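Local coordinates for putative glutathione-regulated potassium-efflux system protein KefB (Vibrio parahaemolyticus RIMD 2210633, PDB 3C85) that probably serves as a potassium/proton antiporter, of which this cytosolic fragment, carrying an AMP-binding TrkA-N domain, is probably the regulatory part, at residues A155-I159 with Y160-G164; F167-H170 with V171-L175. All coordinates share one frame; numbering follows the deposited sequence.

Contact 1: residues A155-I159 with Y160-G164; sequences AAFNI and YSEAG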
# COMPACT_ATOMS: atom_id res chain seq x y z
N ALA A 155 -10.61 -12.58 1.02
CA ALA A 155 -10.21 -11.32 1.64
C ALA A 155 -9.95 -10.29 0.56
O ALA A 155 -9.41 -10.63 -0.46
CB ALA A 155 -8.95 -11.50 2.48
N ALA A 156 -10.33 -9.03 0.78
CA ALA A 156 -10.14 -8.01 -0.24
C ALA A 156 -9.64 -6.73 0.42
O ALA A 156 -10.24 -6.28 1.39
CB ALA A 156 -11.48 -7.76 -0.94
N PHE A 157 -8.56 -6.12 -0.11
CA PHE A 157 -7.92 -5.00 0.55
C PHE A 157 -7.78 -3.87 -0.42
O PHE A 157 -7.77 -4.08 -1.63
CB PHE A 157 -6.56 -5.43 1.09
CG PHE A 157 -6.68 -6.43 2.22
CD1 PHE A 157 -7.21 -6.02 3.46
CD2 PHE A 157 -6.33 -7.75 2.02
CE1 PHE A 157 -7.36 -6.91 4.49
CE2 PHE A 157 -6.48 -8.68 3.07
CZ PHE A 157 -6.99 -8.25 4.30
N ASN A 158 -7.72 -2.67 0.09
CA ASN A 158 -7.66 -1.52 -0.80
C ASN A 158 -6.21 -1.13 -1.06
O ASN A 158 -5.43 -1.00 -0.10
CB ASN A 158 -8.39 -0.34 -0.12
CG ASN A 158 -8.46 0.86 -1.01
OD1 ASN A 158 -7.45 1.57 -1.19
ND2 ASN A 158 -9.65 1.13 -1.58
N ILE A 159 -5.83 -0.95 -2.34
CA ILE A 159 -4.42 -0.64 -2.70
C ILE A 159 -3.88 0.56 -1.89
O ILE A 159 -2.77 0.52 -1.33
CB ILE A 159 -4.33 -0.28 -4.19
CG1 ILE A 159 -4.63 -1.49 -5.09
CG2 ILE A 159 -2.94 0.36 -4.56
CD1 ILE A 159 -4.80 -1.08 -6.54
N TYR A 160 -4.66 1.63 -1.81
CA TYR A 160 -4.19 2.89 -1.19
C TYR A 160 -4.20 2.85 0.34
O TYR A 160 -3.32 3.40 0.95
CB TYR A 160 -4.98 4.09 -1.74
CG TYR A 160 -4.84 4.08 -3.23
CD1 TYR A 160 -3.64 4.49 -3.84
CD2 TYR A 160 -5.87 3.60 -4.03
CE1 TYR A 160 -3.48 4.42 -5.21
CE2 TYR A 160 -5.73 3.53 -5.41
CZ TYR A 160 -4.54 3.93 -5.98
OH TYR A 160 -4.43 3.84 -7.32
N SER A 161 -5.18 2.17 0.94
CA SER A 161 -5.17 1.94 2.39
C SER A 161 -3.95 1.16 2.82
O SER A 161 -3.27 1.50 3.79
CB SER A 161 -6.43 1.18 2.82
OG SER A 161 -7.59 1.95 2.49
N GLU A 162 -3.69 0.07 2.10
CA GLU A 162 -2.51 -0.77 2.35
C GLU A 162 -1.21 0.02 2.16
O GLU A 162 -0.28 -0.11 2.97
CB GLU A 162 -2.53 -2.01 1.41
CG GLU A 162 -3.72 -2.98 1.73
CD GLU A 162 -3.75 -3.41 3.21
OE1 GLU A 162 -2.68 -3.76 3.77
OE2 GLU A 162 -4.85 -3.40 3.82
N ALA A 163 -1.14 0.80 1.09
CA ALA A 163 0.00 1.69 0.89
C ALA A 163 0.27 2.61 2.11
O ALA A 163 1.40 2.70 2.56
CB ALA A 163 -0.18 2.52 -0.37
N GLY A 164 -0.75 3.27 2.63
CA GLY A 164 -0.62 4.18 3.77
C GLY A 164 -0.18 3.45 5.02
O GLY A 164 0.69 3.94 5.80
O HOH W 1 -7.30 -2.44 2.92

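Contact 2: residues F167-H170 with V171-L175; sequences FARH and VCKQL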
# COMPACT_ATOMS: atom_id res chain seq x y z
N PHE A 167 3.46 2.41 4.43
CA PHE A 167 4.17 3.72 4.50
C PHE A 167 4.52 4.09 5.95
O PHE A 167 5.71 4.29 6.29
CB PHE A 167 3.30 4.78 3.80
CG PHE A 167 3.83 6.22 3.84
CD1 PHE A 167 5.19 6.53 3.66
CD2 PHE A 167 2.93 7.26 3.98
CE1 PHE A 167 5.65 7.84 3.70
CE2 PHE A 167 3.38 8.58 4.01
CZ PHE A 167 4.72 8.88 3.85
N ALA A 168 3.51 4.15 6.81
CA ALA A 168 3.70 4.52 8.19
C ALA A 168 4.60 3.51 8.91
O ALA A 168 5.57 3.89 9.57
CB ALA A 168 2.31 4.67 8.88
N ARG A 169 4.30 2.23 8.74
CA ARG A 169 5.14 1.16 9.27
C ARG A 169 6.65 1.28 8.90
O ARG A 169 7.55 1.24 9.78
CB ARG A 169 4.51 -0.19 8.88
CG ARG A 169 5.11 -1.36 9.57
CD ARG A 169 4.31 -2.62 9.32
NE ARG A 169 5.13 -3.70 9.86
CZ ARG A 169 6.08 -4.30 9.16
NH1 ARG A 169 6.25 -3.97 7.88
NH2 ARG A 169 6.81 -5.25 9.73
N HIS A 170 6.95 1.43 7.63
CA HIS A 170 8.30 1.57 7.20
C HIS A 170 9.00 2.86 7.59
O HIS A 170 10.16 2.85 7.85
CB HIS A 170 8.44 1.25 5.74
CG HIS A 170 8.07 -0.16 5.40
ND1 HIS A 170 7.25 -0.47 4.35
CD2 HIS A 170 8.41 -1.33 5.97
CE1 HIS A 170 7.10 -1.78 4.29
NE2 HIS A 170 7.80 -2.32 5.26
N VAL A 171 8.25 3.94 7.64
CA VAL A 171 8.80 5.22 8.10
C VAL A 171 9.24 5.03 9.55
O VAL A 171 10.34 5.43 9.92
CB VAL A 171 7.78 6.39 7.99
CG1 VAL A 171 8.27 7.68 8.64
CG2 VAL A 171 7.48 6.67 6.54
N CYS A 172 8.40 4.44 10.39
CA CYS A 172 8.77 4.31 11.78
C CYS A 172 9.99 3.42 11.90
O CYS A 172 10.93 3.74 12.65
CB CYS A 172 7.59 3.80 12.62
SG CYS A 172 6.30 4.99 12.68
N LYS A 173 10.02 2.35 11.12
CA LYS A 173 11.14 1.43 11.22
C LYS A 173 12.45 2.05 10.72
O LYS A 173 13.49 1.88 11.34
CB LYS A 173 10.83 0.12 10.51
CG LYS A 173 9.63 -0.63 11.13
CD LYS A 173 9.29 -1.89 10.32
CE LYS A 173 9.00 -3.10 11.19
NZ LYS A 173 10.10 -4.14 11.06
N GLN A 174 12.41 2.75 9.58
CA GLN A 174 13.59 3.41 9.05
C GLN A 174 14.01 4.53 10.00
O GLN A 174 15.11 4.50 10.55
CB GLN A 174 13.35 4.00 7.64
CG GLN A 174 14.59 4.68 7.04
CD GLN A 174 14.44 5.10 5.59
OE1 GLN A 174 15.09 6.03 5.13
NE2 GLN A 174 13.56 4.42 4.86
N LEU A 175 13.09 5.48 10.21
CA LEU A 175 13.42 6.74 10.86
C LEU A 175 13.48 6.72 12.39
O LEU A 175 14.11 7.59 12.99
CB LEU A 175 12.51 7.87 10.34
CG LEU A 175 12.59 8.18 8.83
CD1 LEU A 175 11.79 9.44 8.51
CD2 LEU A 175 14.04 8.26 8.26

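Contact 1: residues A155-I159 with Y160-G164
Asn158 OD1 meets the backbone N-H groups of Ser161 and Tyr160, which makes Asn158 the N-cap of the C-terminal helix 159-175; strand 155-158, an outermost strand of a Rossmann-like parallel sheet, leads directly into that helix. With CG anti to the backbone N (chi1 -176°), its amide is carried beside its own carbonyl carbon and leans over the first helical turn. There OD1 receives N-H groups of the first turn, which lack the preceding turn's usual helical acceptors: Ser161 N, 3.2 Å from Asn158 OD1, gives the straighter bond, while Tyr160 N at 2.9 Å from that oxygen is bent and weak. A short side chain with a carbonyl at its end suits this place, and the other half of the amide is used too, ND2 making a weak hydrogen bond to the backbone O of Glu140. The backbone O of Asn158 meanwhile starts the helical bonding, accepting Glu162 N at 3.0 Å.

Ile159 and Tyr160 run side by side and point the same way. The branched isoleucine sends CG2 over one face of the ring, 4.0 Å from the Tyr160 ring centroid and only 6° off its normal, a CH-pi contact; Tyr160 OH is hydrogen-bonded to the carboxylate of Glu140. Glu162, bent at chi2, brings OE2 to 3.5 Å from Phe157 CD1, a van der Waals contact, while the carboxylate is hydrogen-bonded to His170 of the second subunit, whose ring stacks on Phe157. A water ties strand to helix: it accepts from Asn158 N at 2.9 Å and donates to Glu162 OE2 at 2.8 Å, lying in the plane of the Phe157 ring at its edge.

Contact 2: residues F167-H170 with V171-L175
Arg169 starts with chi1 at -169° and stays extended as far as NE, whereas Lys173, one turn later, leaves its backbone with CG anti to the carbonyl carbon and then bends at chi3 and chi4. The two chains therefore run alongside each other in one direction, and the bend lays Lys173 CE over one face of the Arg169 guanidinium, offset toward its rim, with CE 3.4 Å from Arg169 NH2. The residue types suit this pairing, since the flexible lysine chain can lay a methylene on the flat guanidinium. The charged ends are nevertheless close, Arg169 NH2 lying 3.7 Å from Lys173 NZ, and Arg169 of the second subunit brings another guanidinium near; some mutual repulsion is likely.

On another side of the helix the packing is apolar. Val171 turns CG2 back along the chain, where it meets CE1 of Phe167 at 3.6 Å and sits tightly against the backbone, 3.0 Å from Phe167 O. These are neighbours four residues apart in an alpha-helix, the C-terminal helix 159-175 of this Rossmann-like fold, which packs against the second subunit. Bulky apolar groups fit here because the partner covers them: Phe167 packs on Ala137 of that subunit, and Val171 on Phe157 of the same subunit.

Four successive backbone bonds keep the turns in step, from Val171 N to Phe167 O (2.9 Å) through to Gln174 N and His170 O (2.8 Å). His170, whose ND1 is engaged by Glu162 of the second subunit, approaches residues 171-175 mainly through its CB, 3.3 Å from Val171 N.

Overall arrangement
Both contacts are local and follow each other along the chain without nesting or crossing. Coming from the N terminus, the chain first builds the rest of the sheet and its flanking helices; contact 1 then forms at the turn from the outermost strand, 155-158, into helix 159-175, where segments 155-158 and 160-164 run at 70° to each other. Contact 2 closes no loop but joins consecutive turns near the far end of that same helix, its centre about 17 Å from the centre of contact 1. Contact 1 joins the edge strand to the start of the helix, and contact 2 lies on the part farther from the sheet. Both face the second subunit, where the base of one helix meets the outer turns of the other.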